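Long-range contact in PmbA-related protein (Thermotoga maritima, PDB 1VL4), which is not firmly characterised but belongs to the PmbA/TldD (U62) family and is probably a metallopeptidase: residues 408-422 with 433-445. Numbering follows the deposited sequence.
Sequences ISGNFLDLLRKIVLV and IAPSVLVEVLDVA
Lys418 reaches over one face of the Val441 peptide carbonyl: its NZ donates to Val441 O at 2.7 Å from 36° out of the carbonyl plane, while Val441 CG1 lies beside the lysine chain. The bend at chi3 (-69°) turns the otherwise extended chain onto that oxygen. A second flat group, the Glu440 carboxylate, sets OE1 against Val420 CG1 at 3.8 Å, and the Pro435 ring meets Val422 through a single corner, its CG 3.5 Å from Val422 CG1. With an alanine in place of Lys418, Val441 O would probably lose its ammonium partner and the Val441 methyl its aliphatic cover.

The backbones pair as an antiparallel ladder with a beta bulge. Glu440 N donates to Lys418 O (2.8 Å), Val420 N to Leu438 O (2.9 Å), and Leu438 N to Leu421 O (2.8 Å, 173° at the hydrogen); at the bulge, Leu421 N is buried without a partner. This connection belongs to the C-terminal domain: strand 406-411 and strand 419-422, joined by helix 412-417, both pair with strand 437-444, whose chain turns a corner at Glu440. Before that corner Ile419 fits between Val437 and Val439, its CG2 3.8 Å from Val437 CB, while on the opposite face Leu421 and Leu438 turn to helix 355-362. Beyond it, Leu415 CD1 of the helix meets Leu442 CD1 at 4.2 Å. Asn411 caps that helix through OD1 to Leu413 N, and a water links Ser409 O to Asp443 N, next to the direct bond from Ser409 N to Asp443 O.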
loop_
_atom_site.group_PDB
_atom_site.type_symbol
_atom_site.label_atom_id
_atom_site.label_comp_id
_atom_site.label_asym_id
_atom_site.label_seq_id
_atom_site.Cartn_x
_atom_site.Cartn_y
_atom_site.Cartn_z
ATOM N N ILE A 408 15.089 -17.698 -10.204
ATOM C CA ILE A 408 15.766 -17.196 -11.363
ATOM C C ILE A 408 16.365 -15.867 -11.026
ATOM O O ILE A 408 15.803 -15.097 -10.226
ATOM C CB ILE A 408 14.832 -17.060 -12.592
ATOM C CG1 ILE A 408 13.620 -16.194 -12.276
ATOM C CG2 ILE A 408 14.396 -18.451 -13.092
ATOM C CD1 ILE A 408 12.848 -15.841 -13.497
ATOM N N SER A 409 17.503 -15.596 -11.655
ATOM C CA SER A 409 18.177 -14.328 -11.501
ATOM C C SER A 409 18.863 -13.901 -12.795
ATOM O O SER A 409 19.167 -14.711 -13.654
ATOM C CB SER A 409 19.199 -14.433 -10.385
ATOM O OG SER A 409 20.238 -15.282 -10.795
ATOM N N GLY A 410 19.074 -12.600 -12.918
ATOM C CA GLY A 410 19.793 -12.040 -14.021
ATOM C C GLY A 410 19.625 -10.549 -13.999
ATOM O O GLY A 410 19.285 -9.963 -12.957
ATOM N N ASN A 411 19.912 -9.947 -15.145
ATOM C CA ASN A 411 19.623 -8.550 -15.409
ATOM C C ASN A 411 18.599 -8.510 -16.525
ATOM O O ASN A 411 18.807 -9.140 -17.562
ATOM C CB ASN A 411 20.876 -7.814 -15.864
ATOM C CG ASN A 411 20.681 -6.305 -15.906
ATOM O OD1 ASN A 411 20.016 -5.754 -16.805
ATOM N ND2 ASN A 411 21.270 -5.620 -14.931
ATOM N N PHE A 412 17.525 -7.759 -16.311
ATOM C CA PHE A 412 16.455 -7.601 -17.275
ATOM C C PHE A 412 16.955 -7.198 -18.683
ATOM O O PHE A 412 16.432 -7.696 -19.677
ATOM C CB PHE A 412 15.392 -6.603 -16.761
ATOM C CG PHE A 412 14.136 -6.602 -17.591
ATOM C CD1 PHE A 412 13.255 -7.669 -17.530
ATOM C CD2 PHE A 412 13.890 -5.586 -18.513
ATOM C CE1 PHE A 412 12.112 -7.693 -18.352
ATOM C CE2 PHE A 412 12.781 -5.607 -19.322
ATOM C CZ PHE A 412 11.892 -6.680 -19.252
ATOM N N LEU A 413 17.975 -6.338 -18.763
ATOM C CA LEU A 413 18.475 -5.889 -20.059
ATOM C C LEU A 413 19.169 -7.017 -20.804
ATOM O O LEU A 413 18.963 -7.163 -21.999
ATOM C CB LEU A 413 19.389 -4.669 -19.947
ATOM C CG LEU A 413 18.705 -3.403 -19.375
ATOM C CD1 LEU A 413 19.643 -2.174 -19.428
ATOM C CD2 LEU A 413 17.377 -3.129 -20.065
ATOM N N ASP A 414 19.936 -7.830 -20.096
ATOM C CA ASP A 414 20.553 -9.020 -20.681
ATOM C C ASP A 414 19.499 -10.026 -21.122
ATOM O O ASP A 414 19.639 -10.652 -22.136
ATOM C CB ASP A 414 21.478 -9.706 -19.676
ATOM C CG ASP A 414 22.761 -8.928 -19.430
ATOM O OD1 ASP A 414 23.342 -8.400 -20.412
ATOM O OD2 ASP A 414 23.192 -8.864 -18.254
ATOM N N LEU A 415 18.461 -10.199 -20.331
ATOM C CA LEU A 415 17.303 -10.987 -20.743
ATOM C C LEU A 415 16.773 -10.550 -22.115
ATOM O O LEU A 415 16.577 -11.393 -22.996
ATOM C CB LEU A 415 16.188 -10.858 -19.705
ATOM C CG LEU A 415 15.039 -11.855 -19.866
ATOM C CD1 LEU A 415 14.516 -12.294 -18.515
ATOM C CD2 LEU A 415 13.922 -11.283 -20.729
ATOM N N LEU A 416 16.555 -9.235 -22.279
ATOM C CA LEU A 416 16.093 -8.665 -23.527
ATOM C C LEU A 416 17.037 -9.004 -24.651
ATOM O O LEU A 416 16.575 -9.274 -25.768
ATOM C CB LEU A 416 15.916 -7.130 -23.459
ATOM C CG LEU A 416 14.792 -6.603 -22.556
ATOM C CD1 LEU A 416 14.787 -5.060 -22.465
ATOM C CD2 LEU A 416 13.433 -7.145 -22.982
ATOM N N ARG A 417 18.351 -8.986 -24.360
ATOM C CA ARG A 417 19.359 -9.346 -25.362
ATOM C C ARG A 417 19.262 -10.794 -25.789
ATOM O O ARG A 417 19.564 -11.109 -26.923
ATOM C CB ARG A 417 20.809 -9.123 -24.869
ATOM C CG ARG A 417 21.236 -7.688 -24.662
ATOM C CD ARG A 417 21.455 -6.977 -25.975
ATOM N NE ARG A 417 22.709 -7.380 -26.611
ATOM C CZ ARG A 417 22.989 -7.226 -27.903
ATOM N NH1 ARG A 417 24.167 -7.619 -28.355
ATOM N NH2 ARG A 417 22.094 -6.712 -28.750
ATOM N N LYS A 418 18.886 -11.670 -24.864
ATOM C CA LYS A 418 18.860 -13.114 -25.085
ATOM C C LYS A 418 17.496 -13.650 -25.483
ATOM O O LYS A 418 17.306 -14.847 -25.597
ATOM C CB LYS A 418 19.338 -13.814 -23.822
ATOM C CG LYS A 418 20.825 -13.521 -23.551
ATOM C CD LYS A 418 21.404 -14.346 -22.410
ATOM C CE LYS A 418 20.843 -13.962 -21.039
ATOM N NZ LYS A 418 21.554 -14.756 -19.968
ATOM N N ILE A 419 16.524 -12.781 -25.697
ATOM C CA ILE A 419 15.263 -13.286 -26.287
ATOM C C ILE A 419 15.525 -13.598 -27.781
ATOM O O ILE A 419 15.712 -12.705 -28.588
ATOM C CB ILE A 419 14.078 -12.338 -26.077
ATOM C CG1 ILE A 419 13.699 -12.300 -24.578
ATOM C CG2 ILE A 419 12.854 -12.818 -26.904
ATOM C CD1 ILE A 419 12.797 -11.096 -24.160
ATOM N N VAL A 420 15.576 -14.875 -28.117
ATOM C CA VAL A 420 15.876 -15.266 -29.483
ATOM C C VAL A 420 14.627 -15.598 -30.326
ATOM O O VAL A 420 14.687 -15.560 -31.541
ATOM C CB VAL A 420 16.922 -16.454 -29.517
ATOM C CG1 VAL A 420 18.209 -16.031 -28.836
ATOM C CG2 VAL A 420 16.378 -17.738 -28.882
ATOM N N LEU A 421 13.514 -15.925 -29.678
ATOM C CA LEU A 421 12.244 -16.185 -30.351
ATOM C C LEU A 421 11.073 -15.761 -29.506
ATOM O O LEU A 421 11.063 -15.984 -28.291
ATOM C CB LEU A 421 12.070 -17.672 -30.620
ATOM C CG LEU A 421 12.750 -18.359 -31.797
ATOM C CD1 LEU A 421 12.490 -19.870 -31.660
ATOM C CD2 LEU A 421 12.260 -17.803 -33.150
ATOM N N VAL A 422 10.066 -15.192 -30.180
ATOM C CA VAL A 422 8.884 -14.598 -29.558
ATOM C C VAL A 422 7.643 -15.317 -30.092
ATOM O O VAL A 422 7.493 -15.505 -31.286
ATOM C CB VAL A 422 8.818 -13.081 -29.848
ATOM C CG1 VAL A 422 7.651 -12.408 -29.157
ATOM C CG2 VAL A 422 10.162 -12.402 -29.430
ATOM N N ILE A 433 1.398 -6.199 -21.858
ATOM C CA ILE A 433 0.830 -7.160 -22.781
ATOM C C ILE A 433 1.959 -7.902 -23.437
ATOM O O ILE A 433 2.924 -7.272 -23.877
ATOM C CB ILE A 433 0.103 -6.429 -23.880
ATOM C CG1 ILE A 433 -1.013 -5.539 -23.266
ATOM C CG2 ILE A 433 -0.379 -7.406 -24.959
ATOM C CD1 ILE A 433 -1.794 -4.809 -24.340
ATOM N N ALA A 434 1.859 -9.221 -23.514
ATOM C CA ALA A 434 2.992 -10.004 -23.991
ATOM C C ALA A 434 2.632 -11.407 -24.344
ATOM O O ALA A 434 1.740 -11.969 -23.741
ATOM C CB ALA A 434 4.131 -10.034 -22.939
ATOM N N PRO A 435 3.406 -11.992 -25.282
ATOM C CA PRO A 435 3.405 -13.432 -25.531
ATOM C C PRO A 435 4.477 -14.123 -24.713
ATOM O O PRO A 435 5.151 -13.496 -23.916
ATOM C CB PRO A 435 3.729 -13.499 -27.013
ATOM C CG PRO A 435 4.732 -12.398 -27.178
ATOM C CD PRO A 435 4.336 -11.310 -26.196
ATOM N N SER A 436 4.597 -15.425 -24.849
ATOM C CA SER A 436 5.701 -16.168 -24.295
ATOM C C SER A 436 6.945 -15.847 -25.155
ATOM O O SER A 436 6.816 -15.421 -26.290
ATOM C CB SER A 436 5.388 -17.663 -24.315
ATOM O OG SER A 436 4.173 -17.947 -23.641
ATOM N N VAL A 437 8.126 -16.004 -24.561
ATOM C CA VAL A 437 9.416 -15.872 -25.246
ATOM C C VAL A 437 10.361 -16.989 -24.859
ATOM O O VAL A 437 10.249 -17.609 -23.758
ATOM C CB VAL A 437 10.127 -14.523 -24.915
ATOM C CG1 VAL A 437 9.276 -13.354 -25.364
ATOM C CG2 VAL A 437 10.487 -14.422 -23.393
ATOM N N LEU A 438 11.280 -17.270 -25.787
ATOM C CA LEU A 438 12.432 -18.111 -25.556
ATOM C C LEU A 438 13.699 -17.270 -25.313
ATOM O O LEU A 438 14.122 -16.471 -26.166
ATOM C CB LEU A 438 12.652 -19.066 -26.731
ATOM C CG LEU A 438 13.894 -19.930 -26.578
ATOM C CD1 LEU A 438 13.852 -20.774 -25.280
ATOM C CD2 LEU A 438 14.035 -20.792 -27.823
ATOM N N VAL A 439 14.259 -17.457 -24.117
ATOM C CA VAL A 439 15.461 -16.762 -23.660
ATOM C C VAL A 439 16.619 -17.791 -23.770
ATOM O O VAL A 439 16.548 -18.922 -23.223
ATOM C CB VAL A 439 15.292 -16.220 -22.190
ATOM C CG1 VAL A 439 16.513 -15.413 -21.731
ATOM C CG2 VAL A 439 14.061 -15.397 -22.027
ATOM N N GLU A 440 17.662 -17.403 -24.502
ATOM C CA GLU A 440 18.799 -18.282 -24.784
ATOM C C GLU A 440 19.313 -19.062 -23.574
ATOM O O GLU A 440 19.569 -20.308 -23.636
ATOM C CB GLU A 440 19.941 -17.460 -25.365
ATOM C CG GLU A 440 21.180 -18.268 -25.776
ATOM C CD GLU A 440 21.079 -18.943 -27.141
ATOM O OE1 GLU A 440 19.946 -19.226 -27.604
ATOM O OE2 GLU A 440 22.154 -19.198 -27.736
ATOM N N VAL A 441 19.571 -18.324 -22.509
ATOM C CA VAL A 441 19.991 -18.937 -21.273
ATOM C C VAL A 441 19.721 -17.984 -20.114
ATOM O O VAL A 441 19.849 -16.779 -20.258
ATOM C CB VAL A 441 21.495 -19.414 -21.347
ATOM C CG1 VAL A 441 22.463 -18.255 -21.480
ATOM C CG2 VAL A 441 21.869 -20.234 -20.156
ATOM N N LEU A 442 19.352 -18.532 -18.963
ATOM C CA LEU A 442 19.183 -17.734 -17.759
ATOM C C LEU A 442 19.732 -18.497 -16.560
ATOM O O LEU A 442 19.771 -19.721 -16.571
ATOM C CB LEU A 442 17.699 -17.468 -17.569
ATOM C CG LEU A 442 17.225 -16.139 -17.029
ATOM C CD1 LEU A 442 17.703 -14.940 -17.875
ATOM C CD2 LEU A 442 15.676 -16.227 -16.949
ATOM N N ASP A 443 20.150 -17.761 -15.535
ATOM C CA ASP A 443 20.605 -18.368 -14.282
ATOM C C ASP A 443 19.426 -18.866 -13.469
ATOM O O ASP A 443 18.546 -18.085 -13.107
ATOM C CB ASP A 443 21.406 -17.370 -13.427
ATOM C CG ASP A 443 22.726 -16.988 -14.059
ATOM O OD1 ASP A 443 22.775 -16.747 -15.282
ATOM O OD2 ASP A 443 23.729 -16.946 -13.332
ATOM N N VAL A 444 19.428 -20.158 -13.180
ATOM C CA VAL A 444 18.423 -20.800 -12.357
ATOM C C VAL A 444 19.112 -21.416 -11.108
ATOM O O VAL A 444 20.172 -22.060 -11.224
ATOM C CB VAL A 444 17.718 -21.919 -13.159
ATOM C CG1 VAL A 444 16.600 -22.578 -12.335
ATOM C CG2 VAL A 444 17.169 -21.368 -14.488
ATOM N N ALA A 445 18.522 -21.235 -9.925
ATOM C CA ALA A 445 19.064 -21.848 -8.697
ATOM C C ALA A 445 18.097 -22.865 -8.119
ATOM O O ALA A 445 16.890 -22.595 -8.091
ATOM C CB ALA A 445 19.359 -20.788 -7.681
HETATM O O HOH W 1 20.916 -14.757 -15.961
#